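Local coordinates for protein VP5 (Halorubrum pleomorphic virus 6, PDB 6QGL) that is a viral envelope protein that probably drives fusion of the virion membrane with that of its haloarchaeal host, at residues N118-W123 against F181-F186. Residues are numbered along the deposited sequence; the frame is centred on the assembly and turned at random.
Sequences NFYKSW and FTLLTF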
loop_
_atom_site.group_PDB
_atom_site.type_symbol
_atom_site.label_atom_id
_atom_site.label_comp_id
_atom_site.label_asym_id
_atom_site.label_seq_id
_atom_site.Cartn_x
_atom_site.Cartn_y
_atom_site.Cartn_z
ATOM N N ASN A 118 -11.721 -8.927 1.308
ATOM C CA ASN A 118 -10.366 -8.498 1.679
ATOM C C ASN A 118 -10.349 -7.069 2.201
ATOM O O ASN A 118 -9.721 -6.801 3.226
ATOM C CB ASN A 118 -9.403 -8.631 0.503
ATOM C CG ASN A 118 -9.106 -10.044 0.091
ATOM O OD1 ASN A 118 -9.377 -11.022 0.803
ATOM N ND2 ASN A 118 -8.548 -10.174 -1.089
ATOM N N PHE A 119 -11.060 -6.167 1.504
ATOM C CA PHE A 119 -11.177 -4.758 1.851
ATOM C C PHE A 119 -11.862 -4.574 3.213
ATOM O O PHE A 119 -11.299 -3.900 4.079
ATOM C CB PHE A 119 -11.904 -3.992 0.729
ATOM C CG PHE A 119 -12.111 -2.521 0.985
ATOM C CD1 PHE A 119 -11.040 -1.635 0.953
ATOM C CD2 PHE A 119 -13.382 -2.017 1.234
ATOM C CE1 PHE A 119 -11.233 -0.274 1.199
ATOM C CE2 PHE A 119 -13.576 -0.653 1.464
ATOM C CZ PHE A 119 -12.500 0.209 1.441
ATOM N N TYR A 120 -13.042 -5.203 3.419
ATOM C CA TYR A 120 -13.774 -5.107 4.689
ATOM C C TYR A 120 -13.064 -5.820 5.833
ATOM O O TYR A 120 -13.182 -5.377 6.976
ATOM C CB TYR A 120 -15.225 -5.597 4.561
ATOM C CG TYR A 120 -16.043 -4.907 3.492
ATOM C CD1 TYR A 120 -15.964 -3.531 3.301
ATOM C CD2 TYR A 120 -16.944 -5.626 2.713
ATOM C CE1 TYR A 120 -16.715 -2.895 2.318
ATOM C CE2 TYR A 120 -17.706 -4.999 1.731
ATOM C CZ TYR A 120 -17.590 -3.633 1.540
ATOM O OH TYR A 120 -18.338 -3.018 0.573
ATOM N N LYS A 121 -12.314 -6.903 5.531
ATOM C CA LYS A 121 -11.536 -7.648 6.525
ATOM C C LYS A 121 -10.464 -6.754 7.147
ATOM O O LYS A 121 -10.295 -6.792 8.365
ATOM C CB LYS A 121 -10.901 -8.909 5.917
ATOM C CG LYS A 121 -11.622 -10.201 6.291
ATOM C CD LYS A 121 -11.297 -11.368 5.359
ATOM C CE LYS A 121 -9.952 -12.025 5.577
ATOM N NZ LYS A 121 -9.592 -12.909 4.436
ATOM N N SER A 122 -9.772 -5.928 6.322
ATOM C CA SER A 122 -8.728 -5.013 6.799
ATOM C C SER A 122 -9.299 -3.864 7.637
ATOM O O SER A 122 -8.631 -3.421 8.575
ATOM C CB SER A 122 -7.855 -4.504 5.654
ATOM O OG SER A 122 -8.455 -3.439 4.938
ATOM N N TRP A 123 -10.539 -3.410 7.327
ATOM C CA TRP A 123 -11.233 -2.377 8.104
ATOM C C TRP A 123 -11.556 -2.966 9.474
ATOM O O TRP A 123 -11.244 -2.350 10.491
ATOM C CB TRP A 123 -12.525 -1.904 7.405
ATOM C CG TRP A 123 -13.472 -1.173 8.318
ATOM C CD1 TRP A 123 -14.567 -1.691 8.949
ATOM C CD2 TRP A 123 -13.355 0.184 8.766
ATOM N NE1 TRP A 123 -15.151 -0.734 9.746
ATOM C CE2 TRP A 123 -14.444 0.433 9.633
ATOM C CE3 TRP A 123 -12.454 1.227 8.490
ATOM C CZ2 TRP A 123 -14.643 1.676 10.245
ATOM C CZ3 TRP A 123 -12.659 2.458 9.090
ATOM C CH2 TRP A 123 -13.734 2.669 9.965
ATOM N N PHE A 181 -21.556 -11.270 4.837
ATOM C CA PHE A 181 -20.308 -10.916 5.507
ATOM C C PHE A 181 -20.599 -9.933 6.632
ATOM O O PHE A 181 -21.382 -8.996 6.450
ATOM C CB PHE A 181 -19.277 -10.332 4.523
ATOM C CG PHE A 181 -17.931 -10.016 5.139
ATOM C CD1 PHE A 181 -16.983 -11.013 5.326
ATOM C CD2 PHE A 181 -17.615 -8.721 5.532
ATOM C CE1 PHE A 181 -15.748 -10.723 5.914
ATOM C CE2 PHE A 181 -16.386 -8.437 6.131
ATOM C CZ PHE A 181 -15.455 -9.436 6.304
ATOM N N THR A 182 -19.965 -10.144 7.792
ATOM C CA THR A 182 -20.131 -9.261 8.938
ATOM C C THR A 182 -19.094 -8.141 8.892
ATOM O O THR A 182 -17.909 -8.369 9.163
ATOM C CB THR A 182 -20.155 -10.044 10.265
ATOM O OG1 THR A 182 -21.212 -11.001 10.234
ATOM C CG2 THR A 182 -20.342 -9.139 11.470
ATOM N N LEU A 183 -19.550 -6.936 8.526
ATOM C CA LEU A 183 -18.747 -5.719 8.509
ATOM C C LEU A 183 -18.948 -5.065 9.874
ATOM O O LEU A 183 -20.077 -5.012 10.370
ATOM C CB LEU A 183 -19.206 -4.779 7.372
ATOM C CG LEU A 183 -18.619 -3.356 7.323
ATOM C CD1 LEU A 183 -17.179 -3.357 6.831
ATOM C CD2 LEU A 183 -19.461 -2.456 6.453
ATOM N N LEU A 184 -17.859 -4.610 10.501
ATOM C CA LEU A 184 -17.967 -3.975 11.809
ATOM C C LEU A 184 -18.165 -2.479 11.653
ATOM O O LEU A 184 -17.352 -1.808 11.018
ATOM C CB LEU A 184 -16.755 -4.288 12.709
ATOM C CG LEU A 184 -16.485 -5.762 13.045
ATOM C CD1 LEU A 184 -15.172 -5.917 13.769
ATOM C CD2 LEU A 184 -17.611 -6.377 13.868
ATOM N N THR A 185 -19.280 -1.970 12.182
ATOM C CA THR A 185 -19.582 -0.549 12.173
ATOM C C THR A 185 -19.029 0.009 13.470
ATOM O O THR A 185 -19.394 -0.452 14.557
ATOM C CB THR A 185 -21.077 -0.299 11.956
ATOM O OG1 THR A 185 -21.403 -0.736 10.641
ATOM C CG2 THR A 185 -21.456 1.172 12.101
ATOM N N PHE A 186 -18.110 0.968 13.349
ATOM C CA PHE A 186 -17.477 1.583 14.501
ATOM C C PHE A 186 -18.323 2.706 15.084
ATOM O O PHE A 186 -18.512 3.734 14.435
ATOM C CB PHE A 186 -16.062 2.081 14.151
ATOM C CG PHE A 186 -15.376 2.745 15.317
ATOM C CD1 PHE A 186 -14.762 1.988 16.309
ATOM C CD2 PHE A 186 -15.375 4.128 15.447
ATOM C CE1 PHE A 186 -14.157 2.603 17.405
ATOM C CE2 PHE A 186 -14.784 4.737 16.549
ATOM C CZ PHE A 186 -14.172 3.973 17.519
#
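Trp123 reaches from the helix to the strand and gives its indole N-H to a main-chain oxygen: NE1 lies 2.8 Å from Leu184 O, with an N-H...O angle of 155°. The oxygen sits in the plane of the indole, at its edge, and the N-H meets the carbonyl almost head-on (C=O...N angle 168°). Beside this bond, Leu183 puts a single methyl, CD1, between two aromatic side chains, 3.8 Å from Trp123 CD1 and 3.7 Å from Tyr120 CD1. Farther along the strand, the CB of Phe186 lies 4.2 Å from CZ2 of the indole. At the other end Phe181 extends its ring to the helix, CE2 coming to 3.4 Å from Tyr120 CB, while CG of Lys121 meets the edge of the same ring at CZ (3.9 Å). Phe181, Leu183 and Phe186 belong to the second strand of a four-stranded antiparallel sheet, which here lies against the long helix 97-140 within the N-terminal envelope-protein region. The axes of segments 118-123 and 181-186 approach to 8.1 Å. The first torsion of Trp123 (chi1 163°) sets CG opposite the main-chain nitrogen and so carries the indole out to the strand; Trp232 of helix 229-257 packs edge-to-face with it. Tyr120 instead turns its ring to the side of its own backbone N, and its hydroxyl is hydrogen-bonded to Glu236 and Arg116. The next residue after Trp123, Asn124, is hydrogen-bonded through its side-chain amide to Leu184 N and Thr182 O, adding two further polar ties between helix and strand backbone.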